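Local coordinates for protein DNA endonuclease I-CeuI (Chlamydomonas eugametos, PDB 2EX5) that cuts DNA site-specifically as a homodimeric, magnesium-dependent LAGLIDADG homing endonuclease, making a staggered double-strand break near the insertion site of its own group I intron, at residues P180-D183 and Q184-Q188; P147-V150 and K151-A154; A56-L59 and E60-S64. The protein carries 1 engineered substitution. All blocks are in the same frame, centred on the assembly; numbering follows the deposited sequence.

Contact 1. Residues P180-D183 and Q184-Q188. With nucleotides of chain B.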
loop_
_atom_site.group_PDB
_atom_site.type_symbol
_atom_site.label_atom_id
_atom_site.label_comp_id
_atom_site.label_asym_id
_atom_site.label_seq_id
_atom_site.Cartn_x
_atom_site.Cartn_y
_atom_site.Cartn_z
ATOM N N PRO C 180 -6.093 -9.198 -26.300
ATOM C CA PRO C 180 -6.276 -10.231 -25.269
ATOM C C PRO C 180 -5.405 -10.051 -24.052
ATOM O O PRO C 180 -5.823 -10.386 -22.993
ATOM C CB PRO C 180 -5.888 -11.547 -25.997
ATOM C CG PRO C 180 -6.154 -11.307 -27.438
ATOM C CD PRO C 180 -5.679 -9.811 -27.602
ATOM N N ILE C 181 -4.178 -9.579 -24.179
ATOM C CA ILE C 181 -3.410 -9.254 -22.937
ATOM C C ILE C 181 -4.057 -8.101 -22.177
ATOM O O ILE C 181 -4.200 -8.176 -20.948
ATOM C CB ILE C 181 -1.929 -8.841 -23.261
ATOM C CG1 ILE C 181 -1.138 -10.027 -23.813
ATOM C CG2 ILE C 181 -1.307 -8.290 -22.040
ATOM C CD1 ILE C 181 0.003 -9.533 -24.759
ATOM N N TRP C 182 -4.403 -7.019 -22.877
ATOM C CA TRP C 182 -5.176 -5.932 -22.230
ATOM C C TRP C 182 -6.359 -6.403 -21.420
ATOM O O TRP C 182 -6.561 -6.018 -20.276
ATOM C CB TRP C 182 -5.656 -4.915 -23.275
ATOM C CG TRP C 182 -6.899 -4.107 -22.839
ATOM C CD1 TRP C 182 -6.931 -3.067 -21.988
ATOM C CD2 TRP C 182 -8.234 -4.252 -23.338
ATOM N NE1 TRP C 182 -8.223 -2.617 -21.806
ATOM C CE2 TRP C 182 -9.027 -3.275 -22.713
ATOM C CE3 TRP C 182 -8.839 -5.124 -24.264
ATOM C CZ2 TRP C 182 -10.434 -3.164 -22.952
ATOM C CZ3 TRP C 182 -10.222 -4.976 -24.529
ATOM C CH2 TRP C 182 -10.994 -4.020 -23.873
ATOM N N ASP C 183 -7.185 -7.240 -22.074
ATOM C CA ASP C 183 -8.414 -7.808 -21.500
ATOM C C ASP C 183 -8.125 -8.595 -20.214
ATOM O O ASP C 183 -8.807 -8.433 -19.249
ATOM C CB ASP C 183 -9.029 -8.831 -22.535
ATOM C CG ASP C 183 -10.228 -9.574 -21.958
ATOM O OD1 ASP C 183 -11.167 -8.888 -21.531
ATOM O OD2 ASP C 183 -10.198 -10.821 -21.911
ATOM N N GLN C 184 -7.126 -9.483 -20.234
ATOM C CA GLN C 184 -6.707 -10.320 -19.032
ATOM C C GLN C 184 -6.182 -9.432 -17.885
ATOM O O GLN C 184 -6.363 -9.735 -16.687
ATOM C CB GLN C 184 -5.581 -11.279 -19.481
ATOM C CG GLN C 184 -6.033 -12.494 -20.273
ATOM C CD GLN C 184 -5.024 -13.039 -21.313
ATOM O OE1 GLN C 184 -5.429 -13.459 -22.426
ATOM N NE2 GLN C 184 -3.725 -13.082 -20.950
ATOM N N MET C 185 -5.561 -8.301 -18.211
ATOM C CA MET C 185 -5.066 -7.410 -17.107
ATOM C C MET C 185 -6.061 -6.407 -16.578
ATOM O O MET C 185 -5.746 -5.631 -15.590
ATOM C CB MET C 185 -3.829 -6.659 -17.531
ATOM C CG MET C 185 -2.775 -7.554 -18.133
ATOM S SD MET C 185 -1.409 -6.543 -18.648
ATOM C CE MET C 185 -0.872 -5.978 -16.972
ATOM N N ARG C 186 -7.279 -6.399 -17.167
ATOM C CA ARG C 186 -8.256 -5.418 -16.662
ATOM C C ARG C 186 -8.632 -5.548 -15.224
ATOM O O ARG C 186 -8.801 -6.631 -14.708
ATOM C CB ARG C 186 -9.509 -5.327 -17.508
ATOM C CG ARG C 186 -9.258 -4.931 -18.913
ATOM C CD ARG C 186 -10.594 -4.870 -19.632
ATOM N NE ARG C 186 -11.411 -3.736 -19.193
ATOM C CZ ARG C 186 -12.532 -3.387 -19.787
ATOM N NH1 ARG C 186 -13.042 -4.153 -20.804
ATOM N NH2 ARG C 186 -13.161 -2.313 -19.343
ATOM N N LYS C 187 -8.825 -4.446 -14.528
ATOM C CA LYS C 187 -9.244 -4.530 -13.125
ATOM C C LYS C 187 -10.555 -3.769 -12.905
ATOM O O LYS C 187 -11.218 -3.929 -11.844
ATOM C CB LYS C 187 -8.207 -3.783 -12.311
ATOM C CG LYS C 187 -7.489 -4.528 -11.296
ATOM C CD LYS C 187 -6.605 -5.498 -11.837
ATOM C CE LYS C 187 -6.810 -6.739 -11.077
ATOM N NZ LYS C 187 -7.288 -6.430 -9.734
ATOM N N GLN C 188 -10.926 -2.946 -13.880
ATOM C CA GLN C 188 -12.182 -2.107 -13.790
ATOM C C GLN C 188 -13.245 -2.383 -14.897
ATOM O O GLN C 188 -14.012 -1.500 -15.212
ATOM C CB GLN C 188 -11.820 -0.599 -13.854
ATOM C CG GLN C 188 -10.926 -0.181 -12.747
ATOM C CD GLN C 188 -10.390 1.204 -12.919
ATOM O OE1 GLN C 188 -10.026 1.825 -11.949
ATOM N NE2 GLN C 188 -10.439 1.732 -14.126
ATOM P P DC B 18 -7.070 -1.313 -15.016
ATOM O OP1 DC B 18 -8.340 -1.878 -15.496
ATOM O OP2 DC B 18 -5.917 -2.205 -14.849
ATOM O "O5'" DC B 18 -6.472 -0.228 -16.016
ATOM C "C5'" DC B 18 -7.085 0.632 -17.039
ATOM C "C4'" DC B 18 -8.163 1.575 -16.495
ATOM O "O4'" DC B 18 -7.603 2.415 -15.467
ATOM C "C3'" DC B 18 -8.716 2.584 -17.494
ATOM O "O3'" DC B 18 -9.833 1.983 -18.145
ATOM C "C2'" DC B 18 -9.109 3.846 -16.685
ATOM C "C1'" DC B 18 -8.094 3.741 -15.566
ATOM N N1 DC B 18 -6.853 4.700 -15.462
ATOM C C2 DC B 18 -7.149 6.029 -15.241
ATOM O O2 DC B 18 -8.344 6.240 -15.277
ATOM N N3 DC B 18 -6.166 6.992 -15.041
ATOM C C4 DC B 18 -4.904 6.575 -15.023
ATOM N N4 DC B 18 -3.996 7.541 -14.848
ATOM C C5 DC B 18 -4.539 5.209 -15.263
ATOM C C6 DC B 18 -5.539 4.277 -15.492
ATOM P P DA B 17 -4.157 -1.749 -9.142
ATOM O OP1 DA B 17 -4.702 -3.090 -8.883
ATOM O OP2 DA B 17 -2.773 -1.577 -9.684
ATOM O "O5'" DA B 17 -5.053 -0.939 -10.219
ATOM C "C5'" DA B 17 -6.556 -0.938 -10.111
ATOM C "C4'" DA B 17 -7.119 -0.186 -11.316
ATOM O "O4'" DA B 17 -6.864 1.237 -11.030
ATOM C "C3'" DA B 17 -6.381 -0.448 -12.596
ATOM O "O3'" DA B 17 -7.352 -0.732 -13.563
ATOM C "C2'" DA B 17 -5.647 0.927 -12.864
ATOM C "C1'" DA B 17 -6.541 1.928 -12.173
ATOM N N9 DA B 17 -6.025 3.309 -11.917
ATOM C C8 DA B 17 -4.715 3.764 -11.652
ATOM N N7 DA B 17 -4.647 5.051 -11.486
ATOM C C5 DA B 17 -5.969 5.518 -11.697
ATOM C C6 DA B 17 -6.599 6.802 -11.702
ATOM N N6 DA B 17 -5.995 7.983 -11.514
ATOM N N1 DA B 17 -7.942 6.859 -11.929
ATOM C C2 DA B 17 -8.630 5.709 -12.161
ATOM N N3 DA B 17 -8.172 4.428 -12.150
ATOM C C4 DA B 17 -6.816 4.424 -11.932
HETATM O O HOH W 1 -12.312 -6.284 -21.921
HETATM O O HOH W 2 -8.472 -12.477 -22.890
#
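Arg186 folds back over the indole of Trp182 near the C-terminal end of helix 171-185, where the chain leaves the helix for a loop that interacts with DNA. CG of Trp182 is anti to the backbone N (chi1 156°), which lays the indole alongside the neighbouring turn. Arg186 runs beside it in the same direction. Its CG makes a CH-pi contact over the five-membered ring, 4.2 Å from the centroid. CD lies over the same face, offset toward the rim. The arginine chain bends at chi3, and the guanidinium then carries on over the benzo part of the indole. Its plane is only 19° from that of the ring, and NH1 comes to 3.5 Å from Trp182 CZ2. The far end is held by other residues: NH2 forms a salt bridge with Glu194, and NH1 bonds to Phe196 O. A water accepts from Arg186 NH1 and donates to Asp183 OD1, so the water links the two charged ends, which do not themselves meet. A leucine in place of Arg186 would probably leave the Glu194 carboxylate without its charged mate and uncover part of the indole face.

On another side of the turn, Ile181 CG2 touches Met185 SD at 3.8 Å. The two side chains lie side by side, and both also rest on helix 147-164. The backbone bond from Met185 N to Ile181 O is regular. Arg186 N, in contrast, reaches back to Asp183 O at 3.3 Å, from above the carbonyl plane, as the chain departs from the helix. The two amides that follow grip one phosphate oxygen of the DNA. Gln188 N donates to OP1 of DC18 at 3.2 Å, and Lys187 N donates to the same OP1 at 2.8 Å, almost straight at 172°.

Contact 2. Residues P147-V150 and K151-A154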
loop_
_atom_site.group_PDB
_atom_site.type_symbol
_atom_site.label_atom_id
_atom_site.label_comp_id
_atom_site.label_asym_id
_atom_site.label_seq_id
_atom_site.Cartn_x
_atom_site.Cartn_y
_atom_site.Cartn_z
ATOM N N PRO C 147 1.713 -14.114 -6.859
ATOM C CA PRO C 147 1.482 -14.573 -8.210
ATOM C C PRO C 147 0.807 -13.622 -9.190
ATOM O O PRO C 147 1.259 -13.532 -10.316
ATOM C CB PRO C 147 0.657 -15.884 -7.993
ATOM C CG PRO C 147 1.357 -16.483 -6.721
ATOM C CD PRO C 147 1.520 -15.200 -5.865
ATOM N N GLU C 148 -0.326 -13.009 -8.836
ATOM C CA GLU C 148 -0.971 -12.031 -9.716
ATOM C C GLU C 148 -0.041 -10.929 -10.168
ATOM O O GLU C 148 -0.104 -10.534 -11.287
ATOM C CB GLU C 148 -2.144 -11.364 -9.004
ATOM C CG GLU C 148 -3.020 -10.716 -10.023
ATOM C CD GLU C 148 -4.000 -9.778 -9.459
ATOM O OE1 GLU C 148 -4.121 -9.744 -8.193
ATOM O OE2 GLU C 148 -4.665 -9.077 -10.281
ATOM N N LYS C 149 0.774 -10.396 -9.273
ATOM C CA LYS C 149 1.478 -9.126 -9.601
ATOM C C LYS C 149 2.616 -9.499 -10.522
ATOM O O LYS C 149 2.842 -8.801 -11.456
ATOM C CB LYS C 149 1.990 -8.345 -8.332
ATOM C CG LYS C 149 1.231 -7.079 -7.845
ATOM C CD LYS C 149 -0.229 -7.211 -7.736
ATOM C CE LYS C 149 -0.941 -5.858 -7.961
ATOM N NZ LYS C 149 -0.895 -4.971 -6.785
ATOM N N VAL C 150 3.279 -10.637 -10.257
ATOM C CA VAL C 150 4.321 -11.255 -11.121
ATOM C C VAL C 150 3.805 -11.451 -12.509
ATOM O O VAL C 150 4.457 -11.078 -13.479
ATOM C CB VAL C 150 4.867 -12.663 -10.550
ATOM C CG1 VAL C 150 5.866 -13.369 -11.480
ATOM C CG2 VAL C 150 5.410 -12.496 -9.215
ATOM N N LYS C 151 2.627 -12.013 -12.637
ATOM C CA LYS C 151 2.048 -12.171 -13.988
ATOM C C LYS C 151 1.728 -10.808 -14.657
ATOM O O LYS C 151 1.833 -10.685 -15.862
ATOM C CB LYS C 151 0.777 -13.058 -13.879
ATOM C CG LYS C 151 -0.175 -12.963 -15.018
ATOM C CD LYS C 151 -1.542 -13.622 -14.567
ATOM C CE LYS C 151 -2.471 -12.653 -13.632
ATOM N NZ LYS C 151 -3.920 -13.233 -13.456
ATOM N N ARG C 152 1.332 -9.785 -13.892
ATOM C CA ARG C 152 1.064 -8.440 -14.512
ATOM C C ARG C 152 2.364 -7.885 -15.049
ATOM O O ARG C 152 2.449 -7.364 -16.133
ATOM C CB ARG C 152 0.483 -7.467 -13.497
ATOM C CG ARG C 152 -0.900 -7.797 -13.077
ATOM C CD ARG C 152 -1.478 -6.731 -12.142
ATOM N NE ARG C 152 -1.803 -5.495 -12.834
ATOM C CZ ARG C 152 -2.943 -5.237 -13.505
ATOM N NH1 ARG C 152 -3.144 -4.044 -14.068
ATOM N NH2 ARG C 152 -3.881 -6.156 -13.613
ATOM N N VAL C 153 3.425 -8.051 -14.293
ATOM C CA VAL C 153 4.769 -7.688 -14.812
ATOM C C VAL C 153 5.100 -8.404 -16.134
ATOM O O VAL C 153 5.657 -7.759 -17.082
ATOM C CB VAL C 153 5.946 -7.919 -13.729
ATOM C CG1 VAL C 153 7.357 -7.810 -14.394
ATOM C CG2 VAL C 153 5.805 -6.878 -12.533
ATOM N N ALA C 154 4.785 -9.717 -16.247
ATOM C CA ALA C 154 5.244 -10.429 -17.443
ATOM C C ALA C 154 4.401 -9.929 -18.609
ATOM O O ALA C 154 4.837 -9.713 -19.733
ATOM C CB ALA C 154 5.051 -11.996 -17.265
#
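The carboxylate of Glu148 and the guanidinium of Arg152 are neighbours one turn apart, but they do not form a salt bridge. Glu148 OE2 is 4.5 Å from Arg152 NH2, and it lies about as near to the aliphatic CD of the arginine. The polar ends of both groups serve other partners. Glu148 OE1 accepts from Asn92 ND2 of the second subunit, and OE2 makes a long, weak ion pair with Lys187. On the arginine, NH2 donates to Met185 O. NH1 donates to Leu65 O and also forms a salt bridge with a DNA phosphate. These partners take up both terminal nitrogens and probably hold the guanidinium in place, and the nearby carboxylate probably adds a longer-range attraction.

The groups stand on the opening turns of helix 147-164, within the LAGLIDADG endonuclease family region. Regular bonds from residue i+4 to residue i hold these turns. Lys151 N donates to Pro147 O at 3.1 Å, and Val153 N to Lys149 O at 3.0 Å. Pro147 has no amide hydrogen to offer, which suits the first turn of a helix. Arg152 CG sits beside the backbone N (chi1 -70°), and this places it 3.4 Å from Glu148 O.

Two lysines pack by their aliphatic parts. Lys151 crosses Glu148 obliquely, and its CE meets Glu148 CG at 4.1 Å. A bend at chi3 (79°) turns the lysine chain toward Glu148, with Ile1 of the second subunit packed against both residues. Lys149 brings CE to 4.3 Å from Arg152 CD. It also packs on Arg89 of the second subunit. Val150 faces a different way and touches Val142 and Ser145 of the preceding loop. Ala154 N closes the second turn by donating to Val150 O.

Contact 3. Residues A56-L59 and E60-S64. With CA (calcium ion), chain E; nucleotides of chain B.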
loop_
_atom_site.group_PDB
_atom_site.type_symbol
_atom_site.label_atom_id
_atom_site.label_comp_id
_atom_site.label_asym_id
_atom_site.label_seq_id
_atom_site.Cartn_x
_atom_site.Cartn_y
_atom_site.Cartn_z
ATOM N N ALA C 56 10.820 -1.687 -3.364
ATOM C CA ALA C 56 10.157 -2.850 -3.957
ATOM C C ALA C 56 8.909 -3.196 -3.166
ATOM O O ALA C 56 7.850 -3.320 -3.757
ATOM C CB ALA C 56 11.064 -4.060 -4.109
ATOM N N GLY C 57 8.982 -3.240 -1.857
ATOM C CA GLY C 57 7.827 -3.582 -1.004
ATOM C C GLY C 57 6.791 -2.497 -1.105
ATOM O O GLY C 57 5.563 -2.723 -1.157
ATOM N N PHE C 58 7.251 -1.267 -1.188
ATOM C CA PHE C 58 6.296 -0.154 -1.250
ATOM C C PHE C 58 5.431 -0.219 -2.548
ATOM O O PHE C 58 4.273 0.107 -2.529
ATOM C CB PHE C 58 7.126 1.104 -1.264
ATOM C CG PHE C 58 6.333 2.324 -1.289
ATOM C CD1 PHE C 58 5.691 2.745 -0.156
ATOM C CD2 PHE C 58 6.234 3.084 -2.438
ATOM C CE1 PHE C 58 5.004 3.892 -0.171
ATOM C CE2 PHE C 58 5.477 4.210 -2.454
ATOM C CZ PHE C 58 4.870 4.585 -1.324
ATOM N N LEU C 59 6.083 -0.548 -3.670
ATOM C CA LEU C 59 5.488 -0.578 -4.955
ATOM C C LEU C 59 4.525 -1.761 -5.111
ATOM O O LEU C 59 3.507 -1.639 -5.851
ATOM C CB LEU C 59 6.585 -0.718 -6.020
ATOM C CG LEU C 59 7.601 0.394 -6.345
ATOM C CD1 LEU C 59 8.307 -0.048 -7.680
ATOM C CD2 LEU C 59 6.882 1.725 -6.451
ATOM N N GLU C 60 4.868 -2.893 -4.486
ATOM C CA GLU C 60 3.942 -4.019 -4.362
ATOM C C GLU C 60 2.636 -3.545 -3.722
ATOM O O GLU C 60 1.599 -3.970 -4.108
ATOM C CB GLU C 60 4.563 -5.191 -3.601
ATOM C CG GLU C 60 3.691 -6.342 -3.240
ATOM C CD GLU C 60 3.551 -7.337 -4.355
ATOM O OE1 GLU C 60 2.790 -8.337 -4.109
ATOM O OE2 GLU C 60 4.156 -7.091 -5.465
ATOM N N GLY C 61 2.769 -2.610 -2.773
ATOM C CA GLY C 61 1.700 -1.950 -2.088
ATOM C C GLY C 61 0.942 -0.876 -2.837
ATOM O O GLY C 61 -0.263 -0.888 -2.745
ATOM N N GLU C 62 1.614 0.064 -3.522
ATOM C CA GLU C 62 1.024 1.357 -3.847
ATOM C C GLU C 62 1.102 1.700 -5.363
ATOM O O GLU C 62 0.621 2.749 -5.800
ATOM C CB GLU C 62 1.770 2.458 -3.070
ATOM C CG GLU C 62 1.893 2.315 -1.546
ATOM C CD GLU C 62 0.689 2.795 -0.830
ATOM O OE1 GLU C 62 -0.389 2.425 -1.279
ATOM O OE2 GLU C 62 0.775 3.574 0.154
ATOM N N ALA C 63 1.826 0.877 -6.118
ATOM C CA ALA C 63 2.142 1.134 -7.538
ATOM C C ALA C 63 1.182 0.304 -8.392
ATOM O O ALA C 63 0.539 -0.629 -7.915
ATOM C CB ALA C 63 3.576 0.693 -7.813
ATOM N N SER C 64 1.097 0.634 -9.671
ATOM C CA SER C 64 0.145 0.041 -10.514
ATOM C C SER C 64 0.794 0.061 -11.827
ATOM O O SER C 64 1.304 1.076 -12.229
ATOM C CB SER C 64 -1.123 0.868 -10.558
ATOM O OG SER C 64 -1.955 0.253 -11.530
HETATM CA CA CA E . -1.782 0.692 -0.419
ATOM P P DG B 16 -3.684 0.979 -3.020
ATOM O OP1 DG B 16 -5.028 0.709 -3.526
ATOM O OP2 DG B 16 -3.136 0.005 -2.042
ATOM O "O5'" DG B 16 -2.640 1.318 -4.214
ATOM C "C5'" DG B 16 -2.410 0.714 -5.459
ATOM C "C4'" DG B 16 -3.743 0.566 -6.275
ATOM O "O4'" DG B 16 -4.716 1.661 -6.354
ATOM C "C3'" DG B 16 -3.520 0.259 -7.692
ATOM O "O3'" DG B 16 -4.330 -1.026 -7.816
ATOM C "C2'" DG B 16 -3.966 1.536 -8.423
ATOM C "C1'" DG B 16 -5.190 1.962 -7.636
ATOM N N9 DG B 16 -5.513 3.439 -7.749
ATOM C C8 DG B 16 -4.643 4.507 -7.558
ATOM N N7 DG B 16 -5.142 5.671 -7.799
ATOM C C5 DG B 16 -6.465 5.390 -8.141
ATOM C C6 DG B 16 -7.541 6.254 -8.442
ATOM O O6 DG B 16 -7.427 7.504 -8.497
ATOM N N1 DG B 16 -8.765 5.595 -8.785
ATOM C C2 DG B 16 -8.845 4.197 -8.785
ATOM N N2 DG B 16 -9.975 3.511 -9.044
ATOM N N3 DG B 16 -7.858 3.446 -8.403
ATOM C C4 DG B 16 -6.701 4.066 -8.118
ATOM P P DA B 17 -4.157 -1.749 -9.142
ATOM O OP1 DA B 17 -4.702 -3.090 -8.883
ATOM O OP2 DA B 17 -2.773 -1.577 -9.684
ATOM O "O5'" DA B 17 -5.053 -0.939 -10.219
ATOM C "C5'" DA B 17 -6.556 -0.938 -10.111
ATOM C "C4'" DA B 17 -7.119 -0.186 -11.316
ATOM O "O4'" DA B 17 -6.864 1.237 -11.030
ATOM C "C3'" DA B 17 -6.381 -0.448 -12.596
ATOM O "O3'" DA B 17 -7.352 -0.732 -13.563
ATOM C "C2'" DA B 17 -5.647 0.927 -12.864
ATOM C "C1'" DA B 17 -6.541 1.928 -12.173
ATOM N N9 DA B 17 -6.025 3.309 -11.917
ATOM C C8 DA B 17 -4.715 3.764 -11.652
ATOM N N7 DA B 17 -4.647 5.051 -11.486
ATOM C C5 DA B 17 -5.969 5.518 -11.697
ATOM C C6 DA B 17 -6.599 6.802 -11.702
ATOM N N6 DA B 17 -5.995 7.983 -11.514
ATOM N N1 DA B 17 -7.942 6.859 -11.929
ATOM C C2 DA B 17 -8.630 5.709 -12.161
ATOM N N3 DA B 17 -8.172 4.428 -12.150
ATOM C C4 DA B 17 -6.816 4.424 -11.932
ATOM P P DG B 15 -2.313 6.833 0.649
ATOM O OP1 DG B 15 -1.989 5.456 1.211
ATOM O OP2 DG B 15 -1.447 7.993 0.982
ATOM O "O5'" DG B 15 -2.107 6.498 -0.922
ATOM C "C5'" DG B 15 -2.954 6.012 -1.917
ATOM C "C4'" DG B 15 -3.582 4.659 -1.715
ATOM O "O4'" DG B 15 -4.895 5.169 -1.933
ATOM C "C3'" DG B 15 -3.259 3.621 -2.816
ATOM O "O3'" DG B 15 -3.672 2.419 -2.252
ATOM C "C2'" DG B 15 -4.037 4.159 -3.956
ATOM C "C1'" DG B 15 -5.258 4.662 -3.173
ATOM N N9 DG B 15 -6.122 5.657 -3.766
ATOM C C8 DG B 15 -5.921 7.024 -3.809
ATOM N N7 DG B 15 -6.859 7.664 -4.409
ATOM C C5 DG B 15 -7.777 6.635 -4.750
ATOM C C6 DG B 15 -8.991 6.746 -5.383
ATOM O O6 DG B 15 -9.456 7.808 -5.704
ATOM N N1 DG B 15 -9.709 5.581 -5.603
ATOM C C2 DG B 15 -9.214 4.379 -5.202
ATOM N N2 DG B 15 -10.043 3.373 -5.439
ATOM N N3 DG B 15 -8.037 4.198 -4.550
ATOM C C4 DG B 15 -7.364 5.393 -4.368
#
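CG of Phe58 is anti to the backbone N (chi1 -178°), while CG of Glu62 stands beside its own backbone N (chi1 -54°). Together these torsions place the Glu62 methylenes over one face of the Phe58 ring. Glu62 CG makes a CH-pi contact 3.9 Å from the ring centroid, offset toward the rim. These residues belong to the LAGLIDADG motif, read here as LAGFLEGEA, at the C-terminal end of helix 49-62. A bend at chi2 (-83°) turns the Glu62 carboxylate away from the ring and toward the metal. OE1 of Glu62 binds the calcium ion at 2.4 Å, and OP2 of DG16 binds it at 2.2 Å. The same ion is shared with Glu62 of the second subunit and another DNA phosphate. The enzyme uses magnesium, and calcium probably stands in for the natural cofactor here.

Next to Phe58, Leu59 CD2 touches Ala63 CB at 3.7 Å. Leu59 also packs on Phe136 and Phe104, which lie on helices 126-141 and 94-104. Gly61 has no side chain; a CB there would press on Phe58 O. Glu62 packs on Gly61 of the second subunit, and the missing side chain is consistent with the close approach of the two motif helices. The carboxylate of Glu60 points elsewhere and accepts from Ser145 OG and Ser146 N.

The bonding weakens at the end of the helix. Glu62 N makes two weak bonds, to Phe58 O and Leu59 O. Ala63 N still donates to Leu59 O at 3.0 Å, although Ala63 has left helical torsions and begins strand 63-71. This quick change from helix to strand takes the chain past the DNA backbone, where Ser64 OG donates to OP2 of DA17 at 2.7 Å.

How the contacts relate
Along the chain the order is contact 3, contact 2, contact 1. Contact 3 passes from helix 49-62 into strand 63-71, an outermost strand of the antiparallel sheet within this chain. Contacts 2 and 1 lie on successive helices, 147-164 and 171-185. Their centres are about 12 Å apart, and they touch, for instance through Lys187 and Glu148. Contacts 2 and 3 have centres about 13 Å apart and meet through Lys149 CG and Glu60 OE2; both also reach the second subunit. Contacts 1 and 3 do not touch, with centres about 20 Å apart. Together they connect the metal site at the dimer interface, through helix 147-164, to the DNA-binding loop after helix 171-185.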